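Flagellar biosynthesis protein FlaG (Helicobacter pylori, PDB 6JSX) is a flagellar protein of the FlaG family, probably involved in building the bacterial flagellum, though its precise biochemical role is unsettled. Local coordinates at residues V58-M61 / Q62-D66; E51-S54 / K55-V58. All coordinates share one frame; numbering follows the deposited sequence.

Interaction 1: residues V58-M61 / Q62-D66; sequences VELM and QRMRD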
# COMPACT_ATOMS: atom_id res chain seq x y z
N VAL A 58 -6.64 9.26 -4.32
CA VAL A 58 -7.15 8.85 -5.61
C VAL A 58 -6.11 9.06 -6.72
O VAL A 58 -5.95 8.21 -7.60
CB VAL A 58 -8.47 9.57 -5.94
CG1 VAL A 58 -9.00 9.13 -7.29
CG2 VAL A 58 -9.48 9.31 -4.83
N GLU A 59 -5.39 10.18 -6.65
CA GLU A 59 -4.28 10.43 -7.56
C GLU A 59 -3.18 9.38 -7.44
O GLU A 59 -2.63 8.92 -8.45
CB GLU A 59 -3.69 11.82 -7.32
CG GLU A 59 -4.66 12.96 -7.67
CD GLU A 59 -4.12 14.34 -7.31
OE1 GLU A 59 -3.07 14.43 -6.63
OE2 GLU A 59 -4.76 15.33 -7.72
N LEU A 60 -2.90 8.98 -6.21
CA LEU A 60 -1.85 8.01 -5.90
C LEU A 60 -2.20 6.62 -6.40
O LEU A 60 -1.37 5.96 -7.03
CB LEU A 60 -1.65 7.95 -4.39
CG LEU A 60 -0.83 6.80 -3.84
CD1 LEU A 60 0.63 7.03 -4.15
CD2 LEU A 60 -1.07 6.69 -2.35
N MET A 61 -3.42 6.18 -6.12
CA MET A 61 -3.90 4.92 -6.68
C MET A 61 -3.89 4.91 -8.21
O MET A 61 -3.64 3.87 -8.82
CB MET A 61 -5.28 4.58 -6.11
CG MET A 61 -5.24 4.23 -4.63
SD MET A 61 -4.32 2.72 -4.32
CE MET A 61 -2.66 3.29 -3.96
N GLN A 62 -4.10 6.06 -8.83
CA GLN A 62 -4.00 6.12 -10.28
C GLN A 62 -2.57 6.02 -10.81
O GLN A 62 -2.30 5.25 -11.74
CB GLN A 62 -4.74 7.34 -10.83
CG GLN A 62 -6.25 7.13 -10.85
CD GLN A 62 -7.02 8.40 -11.12
OE1 GLN A 62 -6.53 9.51 -10.91
NE2 GLN A 62 -8.25 8.24 -11.61
N ARG A 63 -1.64 6.77 -10.20
CA ARG A 63 -0.23 6.71 -10.59
C ARG A 63 0.35 5.32 -10.33
O ARG A 63 1.23 4.85 -11.07
CB ARG A 63 0.60 7.78 -9.87
CG ARG A 63 0.08 9.21 -10.04
CD ARG A 63 0.95 10.22 -9.28
NE ARG A 63 0.28 11.51 -9.10
CZ ARG A 63 -0.10 12.00 -7.92
NH1 ARG A 63 0.12 11.33 -6.80
NH2 ARG A 63 -0.70 13.19 -7.86
N MET A 64 -0.13 4.65 -9.30
CA MET A 64 0.33 3.30 -9.06
C MET A 64 -0.23 2.31 -10.08
O MET A 64 0.42 1.33 -10.42
CB MET A 64 0.12 2.87 -7.61
CG MET A 64 1.06 3.59 -6.64
SD MET A 64 2.64 4.11 -7.39
CE MET A 64 3.44 2.52 -7.68
N ARG A 65 -1.43 2.59 -10.59
CA ARG A 65 -2.02 1.71 -11.60
C ARG A 65 -1.13 1.60 -12.84
O ARG A 65 -0.89 0.50 -13.35
CB ARG A 65 -3.41 2.19 -12.02
CG ARG A 65 -3.88 1.57 -13.33
CD ARG A 65 -5.38 1.61 -13.51
NE ARG A 65 -5.82 0.56 -14.42
CZ ARG A 65 -6.05 0.73 -15.72
NH1 ARG A 65 -5.92 1.93 -16.27
NH2 ARG A 65 -6.44 -0.30 -16.47
N ASP A 66 -0.64 2.74 -13.31
CA ASP A 66 0.20 2.77 -14.50
C ASP A 66 1.63 2.29 -14.24
O ASP A 66 2.25 1.70 -15.12
CB ASP A 66 0.21 4.18 -15.08
CG ASP A 66 -1.19 4.67 -15.35
OD1 ASP A 66 -1.76 4.27 -16.39
OD2 ASP A 66 -1.72 5.45 -14.52

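Interaction 2: residues E51-S54 / K55-V58; sequences EIPS and KEAV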
# COMPACT_ATOMS: atom_id res chain seq x y z
N GLU A 51 -2.59 8.65 7.42
CA GLU A 51 -3.75 9.13 6.70
C GLU A 51 -3.30 9.76 5.40
O GLU A 51 -2.23 10.36 5.31
CB GLU A 51 -4.54 10.12 7.55
CG GLU A 51 -4.92 11.41 6.83
CD GLU A 51 -4.85 12.60 7.76
OE1 GLU A 51 -4.19 12.49 8.81
OE2 GLU A 51 -5.46 13.64 7.43
N ILE A 52 -4.12 9.58 4.37
CA ILE A 52 -3.89 10.16 3.06
C ILE A 52 -5.23 10.75 2.63
O ILE A 52 -6.16 10.00 2.32
CB ILE A 52 -3.40 9.09 2.06
CG1 ILE A 52 -2.06 8.50 2.50
CG2 ILE A 52 -3.28 9.66 0.66
CD1 ILE A 52 -1.56 7.35 1.64
N PRO A 53 -5.34 12.08 2.66
CA PRO A 53 -6.63 12.72 2.36
C PRO A 53 -7.17 12.28 1.01
O PRO A 53 -6.39 11.99 0.11
CB PRO A 53 -6.32 14.22 2.39
CG PRO A 53 -4.85 14.36 2.66
CD PRO A 53 -4.37 13.04 3.21
N SER A 54 -8.51 12.22 0.92
CA SER A 54 -9.24 11.70 -0.23
C SER A 54 -8.59 11.96 -1.58
O SER A 54 -8.32 11.03 -2.34
CB SER A 54 -10.67 12.25 -0.26
OG SER A 54 -11.52 11.60 0.67
N LYS A 55 -8.34 13.23 -1.88
CA LYS A 55 -7.87 13.62 -3.20
C LYS A 55 -6.47 13.09 -3.50
O LYS A 55 -6.22 12.59 -4.59
CB LYS A 55 -7.92 15.14 -3.34
CG LYS A 55 -7.58 15.66 -4.73
CD LYS A 55 -8.11 17.08 -4.91
CE LYS A 55 -7.47 17.76 -6.11
NZ LYS A 55 -7.89 19.19 -6.24
N GLU A 56 -5.57 13.18 -2.54
CA GLU A 56 -4.21 12.71 -2.75
C GLU A 56 -4.19 11.18 -2.92
O GLU A 56 -3.32 10.64 -3.60
CB GLU A 56 -3.30 13.17 -1.61
CG GLU A 56 -3.08 14.69 -1.56
CD GLU A 56 -2.28 15.14 -0.34
OE1 GLU A 56 -2.36 14.47 0.71
OE2 GLU A 56 -1.55 16.16 -0.42
N ALA A 57 -5.17 10.51 -2.32
CA ALA A 57 -5.25 9.05 -2.35
C ALA A 57 -5.70 8.54 -3.71
O ALA A 57 -5.22 7.52 -4.20
CB ALA A 57 -6.21 8.57 -1.27
N VAL A 58 -6.64 9.26 -4.32
CA VAL A 58 -7.15 8.85 -5.61
C VAL A 58 -6.11 9.06 -6.72
O VAL A 58 -5.95 8.21 -7.60
CB VAL A 58 -8.47 9.57 -5.94
CG1 VAL A 58 -9.00 9.13 -7.29
CG2 VAL A 58 -9.48 9.31 -4.83

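Interaction 1: residues V58-M61 / Q62-D66
Glu59 and Arg63, one helical turn apart, form a salt bridge on the flank of helix 54-72, with Glu59 OE1 2.9 Å from Arg63 NH2. The two side chains run side by side and point the same way, but their flat ends do not mate as parallel planes: carboxylate and guanidinium are turned 66° apart. The one hydrogen bond in the bridge, Arg63 NH2 to Glu59 OE1, is weak, with an angle of 122° at the hydrogen. Arg63 reaches back along the helix because CG stands anti to its carbonyl carbon (chi1 -55°) and the chain stays extended as far as NE. Its aliphatic part passes the backbone of the preceding turn, Arg63 CG lying 3.2 Å from Glu59 O, and Glu59 CB sits over one face of the guanidinium, offset toward its rim. Beneath the bridge, Arg63 N donates to Glu59 O at 2.9 Å, so the pair is joined through backbone as well as side chains. The same i to i+4 pattern links Gln62 N to Val58 O, Met64 N to Leu60 O and Arg65 N to Met61 O. On another side of the helix Leu60 CD1 meets Met64 CG at 4.3 Å, a loose apolar contact between two buried side chains. The second subunit covers this surface: its Ile21 packs on Leu60, its Leu14 on Met64 and its Phe72 on Met61. Its Glu17 forms a salt bridge with Arg63 NH1, while its Arg20 brings a like charge close to NH2. Arg63 therefore uses two nitrogens on two carboxylates, one in its own helix and one across the dimer interface. Two carboxylates on one guanidinium probably hold it between the subunits and would partly offset the like charge of Arg20 of the second subunit.

Interaction 2: residues E51-S54 / K55-V58
This contact is a strand-to-helix junction in an alpha-beta fold: strand 47-53, an outer strand of the antiparallel sheet within the chain, runs directly into helix 54-72, with Pro53 at the N-cap position. The first turn is closed by Ala57 N, which donates to Pro53 O at 3.1 Å. Ser54 O then accepts a bond from Val58 N at 3.1 Å and a weak one from Ala57 N. Ile52 folds its branch methyl back against this turn. With CG1 anti to the carbonyl carbon (chi1 -63°), Ile52 CG2 lies anti to the backbone N and meets Ala57 CB at 3.7 Å. Both residues are buried; Leu36 of strand 35-41 and Leu7 of helix 4-21 also touch Ala57, and Ile21 of the second subunit packs on Ile52. Ser54 points its CB away from the turn, and its OG, rather than capping the helix, hydrogen-bonds to Tyr29 OH, tying the junction to strand 26-30. On the flank of the turn, Glu56 extends obliquely across the proline ring, bringing OE1 of Glu56 to 3.2 Å from Pro53 CG and 3.5 Å from Pro53 CD.

In the fold
From the N terminus, helix 4-21 leads into an antiparallel three-stranded sheet, and the chain leaves its last strand through interaction 2, which closes the first turn of helix 54-72. Interaction 1 follows on the same helix. The two share Val58 and lie in sequence, neither nested nor crossed, with centres about 11 Å apart; neither closes a long loop. They touch where Leu60 CD2 meets Ile52 CD1 at 4.1 Å, so the strand end packs on the next helical turn. Interaction 2 joins the sheet to helix 54-72 beside helix 4-21, and interaction 1 continues helix 54-72 along the second subunit. Ile21 of that subunit packs on both.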